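Local coordinates for protein decaprenyl diphosphate synthase (Rhodobacter capsulatus, PDB 3MZV) that probably extends farnesyl diphosphate with isopentenyl diphosphate units, in a magnesium-dependent reaction, into the long all-trans prenyl diphosphate from which quinone side chains are made, at residues B[33-36]-B[40-43]; B[80-85]-B[142-147]; B[238-243]-B[262-267]. All coordinates share one frame; numbering follows the deposited sequence.

Contact 1: residues B[33-36]-B[40-43]; sequences MSSE and RIPE
Met-33 meets Ile-41 and Pro-42 mainly through its backbone carbonyl. Its O lies 3.5 Å from the methyl CG2 of Ile-41, while the ring of Pro-42 offers two carbons to the same oxygen, with Met-33 O 3.8 Å from both CB and CD of Pro-42. Pressed against carbon in this way, the carbonyl is buried and has no hydrogen-bonding partner in the model. The Met-33 side chain adds one looser apolar touch, CG to Pro-42 CB at 4.3 Å, before running on toward Leu-124, Thr-45 and Ile-49. Ser-34 turns its CB away from the helix; its hydroxyl bonds back to Glu-31 O and its carbonyl to the hydroxyl of Tyr-123, which ties the loop to helix 114-133. The arrangement is a short helix-to-helix connection: the chain leaves helix 19-32, runs through 33-36 without regular structure and re-enters a helix at 40. Pro-42 sits in the first turn of that helix, a place that suits proline because the ring nitrogen has no hydrogen to give. Ser-35 comes nearest in backbone terms, its CA 6.5 Å from the CA of Ile-41, and its CB points at the helix. With CG1 of Ile-41 lying anti to its carbonyl carbon (chi1 -74°) and the chain extended beyond, the terminal methyl CD1 reaches 3.8 Å from Ser-35 CB and sits alongside the hydroxyl as well. Ser-35 CB also stands 4.2 Å from Pro-42 CD. The hydroxyl OG itself is held elsewhere, by Ala-38 N and by the carboxylate of Glu-153 of the second subunit, which also packs on Ile-41.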
loop_
_atom_site.group_PDB
_atom_site.type_symbol
_atom_site.label_atom_id
_atom_site.label_comp_id
_atom_site.label_asym_id
_atom_site.label_seq_id
_atom_site.Cartn_x
_atom_site.Cartn_y
_atom_site.Cartn_z
ATOM N N MET B 33 13.554 6.552 1.251
ATOM C CA MET B 33 12.361 7.137 1.891
ATOM C C MET B 33 12.276 8.635 1.575
ATOM O O MET B 33 11.342 9.306 1.982
ATOM C CB MET B 33 12.364 6.947 3.410
ATOM C CG MET B 33 13.346 7.899 4.128
ATOM S SD MET B 33 13.826 7.505 5.845
ATOM C CE MET B 33 12.704 6.476 6.654
ATOM N N SER B 34 13.261 9.142 0.854
ATOM C CA SER B 34 13.352 10.564 0.580
ATOM C C SER B 34 12.328 10.970 -0.501
ATOM O O SER B 34 11.888 10.148 -1.341
ATOM C CB SER B 34 14.779 10.914 0.174
ATOM O OG SER B 34 15.036 10.565 -1.175
ATOM N N SER B 35 11.915 12.235 -0.455
ATOM C CA SER B 35 10.962 12.740 -1.416
ATOM C C SER B 35 11.386 14.145 -1.761
ATOM O O SER B 35 11.579 14.944 -0.865
ATOM C CB SER B 35 9.533 12.706 -0.847
ATOM O OG SER B 35 8.673 13.600 -1.566
ATOM N N GLU B 36 11.527 14.416 -3.051
ATOM C CA GLU B 36 11.986 15.712 -3.531
ATOM C C GLU B 36 10.840 16.745 -3.494
ATOM O O GLU B 36 11.095 17.951 -3.441
ATOM C CB GLU B 36 12.618 15.586 -4.940
ATOM C CG GLU B 36 11.828 16.218 -6.109
ATOM C CD GLU B 36 12.502 16.023 -7.474
ATOM O OE1 GLU B 36 12.714 17.029 -8.200
ATOM O OE2 GLU B 36 12.827 14.863 -7.819
ATOM N N ARG B 40 7.103 16.065 4.097
ATOM C CA ARG B 40 6.357 15.290 5.096
ATOM C C ARG B 40 6.698 13.797 5.065
ATOM O O ARG B 40 6.720 13.133 6.104
ATOM C CB ARG B 40 4.851 15.481 4.879
ATOM C CG ARG B 40 3.977 14.774 5.902
ATOM C CD ARG B 40 3.022 15.733 6.573
ATOM N NE ARG B 40 1.998 16.236 5.662
ATOM C CZ ARG B 40 1.126 17.198 5.960
ATOM N NH1 ARG B 40 1.144 17.794 7.147
ATOM N NH2 ARG B 40 0.232 17.577 5.057
ATOM N N ILE B 41 6.977 13.265 3.877
ATOM C CA ILE B 41 7.158 11.806 3.745
ATOM C C ILE B 41 8.302 11.252 4.632
ATOM O O ILE B 41 8.055 10.415 5.504
ATOM C CB ILE B 41 7.313 11.372 2.267
ATOM C CG1 ILE B 41 5.947 11.441 1.572
ATOM C CG2 ILE B 41 7.871 9.955 2.183
ATOM C CD1 ILE B 41 6.005 11.527 0.069
ATOM N N PRO B 42 9.546 11.710 4.414
ATOM C CA PRO B 42 10.645 11.279 5.293
ATOM C C PRO B 42 10.478 11.771 6.753
ATOM O O PRO B 42 10.853 11.054 7.691
ATOM C CB PRO B 42 11.883 11.910 4.630
ATOM C CG PRO B 42 11.352 13.097 3.914
ATOM C CD PRO B 42 10.033 12.606 3.352
ATOM N N GLU B 43 9.917 12.972 6.950
ATOM C CA GLU B 43 9.565 13.407 8.322
ATOM C C GLU B 43 8.725 12.346 9.007
ATOM O O GLU B 43 9.065 11.911 10.102
ATOM C CB GLU B 43 8.803 14.739 8.351
ATOM C CG GLU B 43 9.701 15.965 8.440
ATOM C CD GLU B 43 9.063 17.202 7.810
ATOM O OE1 GLU B 43 7.895 17.502 8.164
ATOM O OE2 GLU B 43 9.730 17.837 6.949
#

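Contact 2: residues B[80-85]-B[142-147]; sequences ATVEFI and EILANA
Leu-144 reaches toward Thr-81, Val-82 and Ile-85 with CG anti to its carbonyl carbon (chi1 -71°); chi2 of 175° carries CD1 straight on while CD2 branches to one side, and both methyls enter the gap between two helices of the all-alpha isoprenoid synthase fold. Thr-81 complements it by directing CG2 anti to its own backbone N, which presents the methyl rather than the hydroxyl to the leucine. The hydroxyl OG1 is engaged along its own helix, on His-77 O. Segments 80-85 and 142-147, on helices 74-96 and 138-161, run nearly parallel at 13°, their local axes 11.4 Å apart at closest approach, so contact depends on the length of the leucine; the nearest backbone pair, Val-82 CA and Leu-144 CA, is still 7.7 Å apart.

The two branches divide the work. Methyl CD1 of Leu-144 meets CG2 of Thr-81 at 3.9 Å, the side chains slanting past each other, whereas methyl CD2 touches Val-82 CG2 at the same 3.9 Å, with those side chains crossing at about a right angle. The leucine tip thus rests on two neighbouring residues of one helical turn. No hydrogen bond joins the segments, and the packing is buried throughout. Around it, Thr-81 also leans on Leu-131 and Met-132 of helix 114-133, and Val-82 on Arg-57 and Thr-61 of helix 56-67. One turn further along, Ile-85 reaches the base of the same leucine with its terminal methyl, CD1 lying 4.3 Å from Leu-144 CB and 4.2 Å from Leu-144 O.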
loop_
_atom_site.group_PDB
_atom_site.type_symbol
_atom_site.label_atom_id
_atom_site.label_comp_id
_atom_site.label_asym_id
_atom_site.label_seq_id
_atom_site.Cartn_x
_atom_site.Cartn_y
_atom_site.Cartn_z
ATOM N N ALA B 80 16.296 -4.028 3.491
ATOM C CA ALA B 80 15.650 -2.717 3.476
ATOM C C ALA B 80 14.155 -2.818 3.032
ATOM O O ALA B 80 13.265 -2.223 3.619
ATOM C CB ALA B 80 16.395 -1.773 2.614
ATOM N N THR B 81 13.895 -3.634 2.019
ATOM C CA THR B 81 12.546 -3.821 1.538
ATOM C C THR B 81 11.645 -4.455 2.589
ATOM O O THR B 81 10.527 -3.991 2.830
ATOM C CB THR B 81 12.510 -4.681 0.192
ATOM O OG1 THR B 81 13.280 -4.039 -0.833
ATOM C CG2 THR B 81 11.078 -4.889 -0.260
ATOM N N VAL B 82 12.141 -5.478 3.259
ATOM C CA VAL B 82 11.427 -6.103 4.377
ATOM C C VAL B 82 11.096 -5.056 5.469
ATOM O O VAL B 82 9.991 -4.997 5.970
ATOM C CB VAL B 82 12.276 -7.249 4.949
ATOM C CG1 VAL B 82 11.766 -7.688 6.314
ATOM C CG2 VAL B 82 12.250 -8.427 3.981
ATOM N N GLU B 83 12.029 -4.191 5.780
ATOM C CA GLU B 83 11.767 -3.187 6.764
ATOM C C GLU B 83 10.783 -2.132 6.284
ATOM O O GLU B 83 9.935 -1.694 7.071
ATOM C CB GLU B 83 13.047 -2.509 7.181
ATOM C CG GLU B 83 12.830 -1.647 8.416
ATOM C CD GLU B 83 12.766 -2.413 9.712
ATOM O OE1 GLU B 83 12.136 -3.502 9.798
ATOM O OE2 GLU B 83 13.347 -1.887 10.697
ATOM N N PHE B 84 10.917 -1.700 5.019
ATOM C CA PHE B 84 9.926 -0.781 4.424
ATOM C C PHE B 84 8.510 -1.374 4.497
ATOM O O PHE B 84 7.545 -0.679 4.844
ATOM C CB PHE B 84 10.269 -0.456 2.968
ATOM C CG PHE B 84 11.299 0.653 2.793
ATOM C CD1 PHE B 84 11.159 1.865 3.421
ATOM C CD2 PHE B 84 12.344 0.486 1.903
ATOM C CE1 PHE B 84 12.074 2.901 3.194
ATOM C CE2 PHE B 84 13.232 1.503 1.639
ATOM C CZ PHE B 84 13.100 2.720 2.308
ATOM N N ILE B 85 8.369 -2.646 4.146
ATOM C CA ILE B 85 7.073 -3.295 4.196
ATOM C C ILE B 85 6.525 -3.323 5.627
ATOM O O ILE B 85 5.351 -3.000 5.870
ATOM C CB ILE B 85 7.126 -4.727 3.585
ATOM C CG1 ILE B 85 7.376 -4.643 2.070
ATOM C CG2 ILE B 85 5.847 -5.469 3.856
ATOM C CD1 ILE B 85 7.813 -5.974 1.459
ATOM N N GLU B 142 8.419 -11.642 -6.273
ATOM C CA GLU B 142 7.148 -12.298 -6.177
ATOM C C GLU B 142 6.860 -12.728 -4.724
ATOM O O GLU B 142 5.748 -12.591 -4.245
ATOM C CB GLU B 142 7.111 -13.522 -7.139
ATOM C CG GLU B 142 5.768 -14.252 -7.263
ATOM C CD GLU B 142 5.344 -15.168 -6.094
ATOM O OE1 GLU B 142 6.185 -15.667 -5.335
ATOM O OE2 GLU B 142 4.121 -15.381 -5.967
ATOM N N ILE B 143 7.870 -13.232 -4.038
ATOM C CA ILE B 143 7.727 -13.657 -2.648
ATOM C C ILE B 143 7.352 -12.507 -1.717
ATOM O O ILE B 143 6.479 -12.649 -0.876
ATOM C CB ILE B 143 9.045 -14.316 -2.176
ATOM C CG1 ILE B 143 9.131 -15.724 -2.827
ATOM C CG2 ILE B 143 9.151 -14.372 -0.619
ATOM C CD1 ILE B 143 10.402 -16.538 -2.587
ATOM N N LEU B 144 8.045 -11.390 -1.851
ATOM C CA LEU B 144 7.803 -10.244 -0.991
ATOM C C LEU B 144 6.462 -9.572 -1.315
ATOM O O LEU B 144 5.770 -9.107 -0.396
ATOM C CB LEU B 144 8.972 -9.299 -1.062
ATOM C CG LEU B 144 10.299 -9.734 -0.401
ATOM C CD1 LEU B 144 11.375 -8.723 -0.666
ATOM C CD2 LEU B 144 10.124 -9.913 1.076
ATOM N N ALA B 145 6.051 -9.581 -2.590
ATOM C CA ALA B 145 4.725 -9.102 -2.977
ATOM C C ALA B 145 3.631 -9.952 -2.390
ATOM O O ALA B 145 2.630 -9.457 -1.836
ATOM C CB ALA B 145 4.592 -9.025 -4.560
ATOM N N ASN B 146 3.782 -11.265 -2.556
ATOM C CA ASN B 146 2.829 -12.184 -1.967
ATOM C C ASN B 146 2.711 -12.011 -0.444
ATOM O O ASN B 146 1.600 -11.915 0.099
ATOM C CB ASN B 146 3.194 -13.632 -2.335
ATOM C CG ASN B 146 2.231 -14.643 -1.710
ATOM O OD1 ASN B 146 1.103 -14.778 -2.157
ATOM N ND2 ASN B 146 2.694 -15.351 -0.650
ATOM N N ALA B 147 3.826 -11.931 0.236
ATOM C CA ALA B 147 3.790 -11.737 1.681
ATOM C C ALA B 147 3.038 -10.446 2.057
ATOM O O ALA B 147 2.392 -10.379 3.073
ATOM C CB ALA B 147 5.185 -11.682 2.230
#

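Contact 3: residues B[238-243]-B[262-267]; sequences DDFRER and AFWKRV
Phe-240 spans the gap to Val-267 and Trp-264, packing a short helix, 238-241, against helix 258-270 in the all-alpha prenyl synthase fold. The short helix is placed beside the family's second aspartate-rich motif: Asp-239 N bonds to the carboxylate of Asp-224, which with Asp-221 belongs to a DDxxD sequence that in relatives binds magnesium. From CB, the phenylalanine sets CG anti to its backbone N (chi1 -176°), swinging the ring toward the other helix. Beyond CG, one corner of the ring makes the contact. CE1 lies 3.7 Å from Val-267 CG2, and the tip, CZ, touches the same methyl and also comes 3.8 Å from Val-267 CB. This approach is oblique to the ring. Trp-264 comes differently, with CZ3 at the edge of the phenylalanine ring, near its plane, and a looser 4.5 Å from CE1.

Val-267 CG2, between the backbone N and the carbonyl carbon, touches Phe-240 while also lying 3.8 Å above the ring plane of Phe-263, toward its rim. Phe-263 CD2 in turn lies over the centre of the Trp-264 ring, so the aromatic residues and the valine form one continuous apolar cluster, which Leu-284 of helix 277-287 extends.

A polar link runs beside it. Gln-273 NE2 bonds to both Phe-240 O and Val-267 O, joining the two segments through a third residue. Arg-243, whose positive phi ends the short helix in a Schellman motif, directs its NE to Ile-268 O at the far helix; along the way its CG passes 3.8 Å from Val-267 O.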
loop_
_atom_site.group_PDB
_atom_site.type_symbol
_atom_site.label_atom_id
_atom_site.label_comp_id
_atom_site.label_asym_id
_atom_site.label_seq_id
_atom_site.Cartn_x
_atom_site.Cartn_y
_atom_site.Cartn_z
ATOM N N ASP B 238 -5.161 -4.506 25.865
ATOM C CA ASP B 238 -5.554 -3.945 24.568
ATOM C C ASP B 238 -6.349 -4.935 23.721
ATOM O O ASP B 238 -7.321 -4.564 23.071
ATOM C CB ASP B 238 -4.335 -3.497 23.733
ATOM C CG ASP B 238 -3.635 -2.251 24.293
ATOM O OD1 ASP B 238 -4.207 -1.535 25.155
ATOM O OD2 ASP B 238 -2.495 -1.987 23.834
ATOM N N ASP B 239 -5.914 -6.188 23.664
ATOM C CA ASP B 239 -6.599 -7.138 22.813
ATOM C C ASP B 239 -8.024 -7.368 23.339
ATOM O O ASP B 239 -8.978 -7.531 22.548
ATOM C CB ASP B 239 -5.845 -8.473 22.768
ATOM C CG ASP B 239 -4.532 -8.382 22.008
ATOM O OD1 ASP B 239 -4.317 -7.372 21.297
ATOM O OD2 ASP B 239 -3.712 -9.303 22.142
ATOM N N PHE B 240 -8.143 -7.372 24.668
ATOM C CA PHE B 240 -9.438 -7.581 25.337
ATOM C C PHE B 240 -10.388 -6.417 24.971
ATOM O O PHE B 240 -11.468 -6.630 24.464
ATOM C CB PHE B 240 -9.252 -7.663 26.839
ATOM C CG PHE B 240 -10.529 -7.983 27.593
ATOM C CD1 PHE B 240 -11.136 -9.226 27.486
ATOM C CD2 PHE B 240 -11.084 -7.051 28.434
ATOM C CE1 PHE B 240 -12.328 -9.499 28.190
ATOM C CE2 PHE B 240 -12.247 -7.308 29.148
ATOM C CZ PHE B 240 -12.872 -8.536 29.015
ATOM N N ARG B 241 -9.930 -5.191 25.181
ATOM C CA ARG B 241 -10.699 -3.981 24.719
ATOM C C ARG B 241 -11.110 -4.026 23.252
ATOM O O ARG B 241 -12.238 -3.657 22.906
ATOM C CB ARG B 241 -9.900 -2.716 25.020
ATOM C CG ARG B 241 -9.774 -2.497 26.538
ATOM C CD ARG B 241 -8.910 -1.274 26.968
ATOM N NE ARG B 241 -8.451 -1.508 28.347
ATOM C CZ ARG B 241 -7.199 -1.787 28.733
ATOM N NH1 ARG B 241 -6.183 -1.801 27.867
ATOM N NH2 ARG B 241 -6.960 -2.034 30.028
ATOM N N GLU B 242 -10.225 -4.487 22.370
ATOM C CA GLU B 242 -10.555 -4.586 20.960
ATOM C C GLU B 242 -11.313 -5.851 20.598
ATOM O O GLU B 242 -11.654 -6.071 19.431
ATOM C CB GLU B 242 -9.287 -4.497 20.115
ATOM C CG GLU B 242 -8.467 -3.296 20.463
ATOM C CD GLU B 242 -7.946 -2.624 19.251
ATOM O OE1 GLU B 242 -7.166 -3.302 18.522
ATOM O OE2 GLU B 242 -8.334 -1.434 19.029
ATOM N N ARG B 243 -11.563 -6.702 21.603
ATOM C CA ARG B 243 -12.397 -7.874 21.428
ATOM C C ARG B 243 -11.826 -8.832 20.409
ATOM O O ARG B 243 -12.563 -9.556 19.714
ATOM C CB ARG B 243 -13.834 -7.470 21.142
ATOM C CG ARG B 243 -14.352 -6.527 22.228
ATOM C CD ARG B 243 -15.362 -5.507 21.741
ATOM N NE ARG B 243 -16.551 -6.145 21.181
ATOM C CZ ARG B 243 -17.544 -5.489 20.593
ATOM N NH1 ARG B 243 -18.576 -6.164 20.110
ATOM N NH2 ARG B 243 -17.498 -4.167 20.482
ATOM N N ALA B 262 -21.956 -16.857 28.656
ATOM C CA ALA B 262 -22.658 -15.589 28.769
ATOM C C ALA B 262 -21.712 -14.426 29.114
ATOM O O ALA B 262 -21.860 -13.327 28.584
ATOM C CB ALA B 262 -23.856 -15.679 29.770
ATOM N N PHE B 263 -20.752 -14.657 29.996
ATOM C CA PHE B 263 -19.717 -13.653 30.266
ATOM C C PHE B 263 -18.930 -13.316 29.002
ATOM O O PHE B 263 -18.787 -12.150 28.652
ATOM C CB PHE B 263 -18.723 -14.151 31.297
ATOM C CG PHE B 263 -17.482 -13.315 31.397
ATOM C CD1 PHE B 263 -17.521 -12.076 32.030
ATOM C CD2 PHE B 263 -16.321 -13.709 30.786
ATOM C CE1 PHE B 263 -16.391 -11.294 32.100
ATOM C CE2 PHE B 263 -15.164 -12.935 30.875
ATOM C CZ PHE B 263 -15.206 -11.717 31.537
ATOM N N TRP B 264 -18.429 -14.332 28.328
ATOM C CA TRP B 264 -17.676 -14.102 27.082
ATOM C C TRP B 264 -18.537 -13.413 26.019
ATOM O O TRP B 264 -18.060 -12.521 25.302
ATOM C CB TRP B 264 -17.068 -15.392 26.515
ATOM C CG TRP B 264 -16.017 -15.948 27.401
ATOM C CD1 TRP B 264 -16.070 -17.114 28.050
ATOM C CD2 TRP B 264 -14.742 -15.357 27.732
ATOM N NE1 TRP B 264 -14.946 -17.302 28.806
ATOM C CE2 TRP B 264 -14.092 -16.250 28.607
ATOM C CE3 TRP B 264 -14.081 -14.170 27.357
ATOM C CZ2 TRP B 264 -12.838 -16.001 29.131
ATOM C CZ3 TRP B 264 -12.835 -13.921 27.856
ATOM C CH2 TRP B 264 -12.217 -14.816 28.768
ATOM N N LYS B 265 -19.801 -13.793 25.928
ATOM C CA LYS B 265 -20.726 -13.170 25.003
ATOM C C LYS B 265 -20.870 -11.657 25.283
ATOM O O LYS B 265 -20.805 -10.808 24.346
ATOM C CB LYS B 265 -22.079 -13.852 25.112
ATOM C CG LYS B 265 -22.884 -13.927 23.856
ATOM C CD LYS B 265 -24.141 -14.864 24.022
ATOM C CE LYS B 265 -23.745 -16.377 24.232
ATOM N NZ LYS B 265 -23.895 -17.223 22.971
ATOM N N ARG B 266 -21.047 -11.340 26.564
ATOM C CA ARG B 266 -21.167 -9.978 27.041
ATOM C C ARG B 266 -19.962 -9.141 26.666
ATOM O O ARG B 266 -20.113 -8.126 25.989
ATOM C CB ARG B 266 -21.388 -9.923 28.576
ATOM C CG ARG B 266 -21.487 -8.531 29.139
ATOM C CD ARG B 266 -22.015 -8.512 30.545
ATOM N NE ARG B 266 -21.037 -9.025 31.510
ATOM C CZ ARG B 266 -19.993 -8.342 31.966
ATOM N NH1 ARG B 266 -19.200 -8.890 32.872
ATOM N NH2 ARG B 266 -19.746 -7.092 31.532
ATOM N N VAL B 267 -18.781 -9.573 27.063
ATOM C CA VAL B 267 -17.602 -8.755 26.963
ATOM C C VAL B 267 -16.932 -8.803 25.577
ATOM O O VAL B 267 -16.277 -7.836 25.195
ATOM C CB VAL B 267 -16.514 -9.050 28.090
ATOM C CG1 VAL B 267 -17.049 -8.851 29.513
ATOM C CG2 VAL B 267 -15.917 -10.414 27.942
#

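Contact 2 is the most central of the three, wholly apolar where its side chains meet and buried between two long helices. Contact 1, its centre about 25 Å from that of the chain, is a partly buried corner of neighbouring elements, where a carbonyl and a hydroxyl share the packing with aliphatic carbon. The two touch, Met-33 N lying 4.0 Å from Phe-84 CZ, and both reach helix 114-133 and the second subunit. Contact 3 stands on the other side of the chain's centre from contact 2, its nearest atoms about 18 Å away, and meets no other chain of the assembly; it is the one whose own segments meet through aromatic rings, with side-chain-to-carbonyl bonds of Gln-273 and Arg-243 beside them.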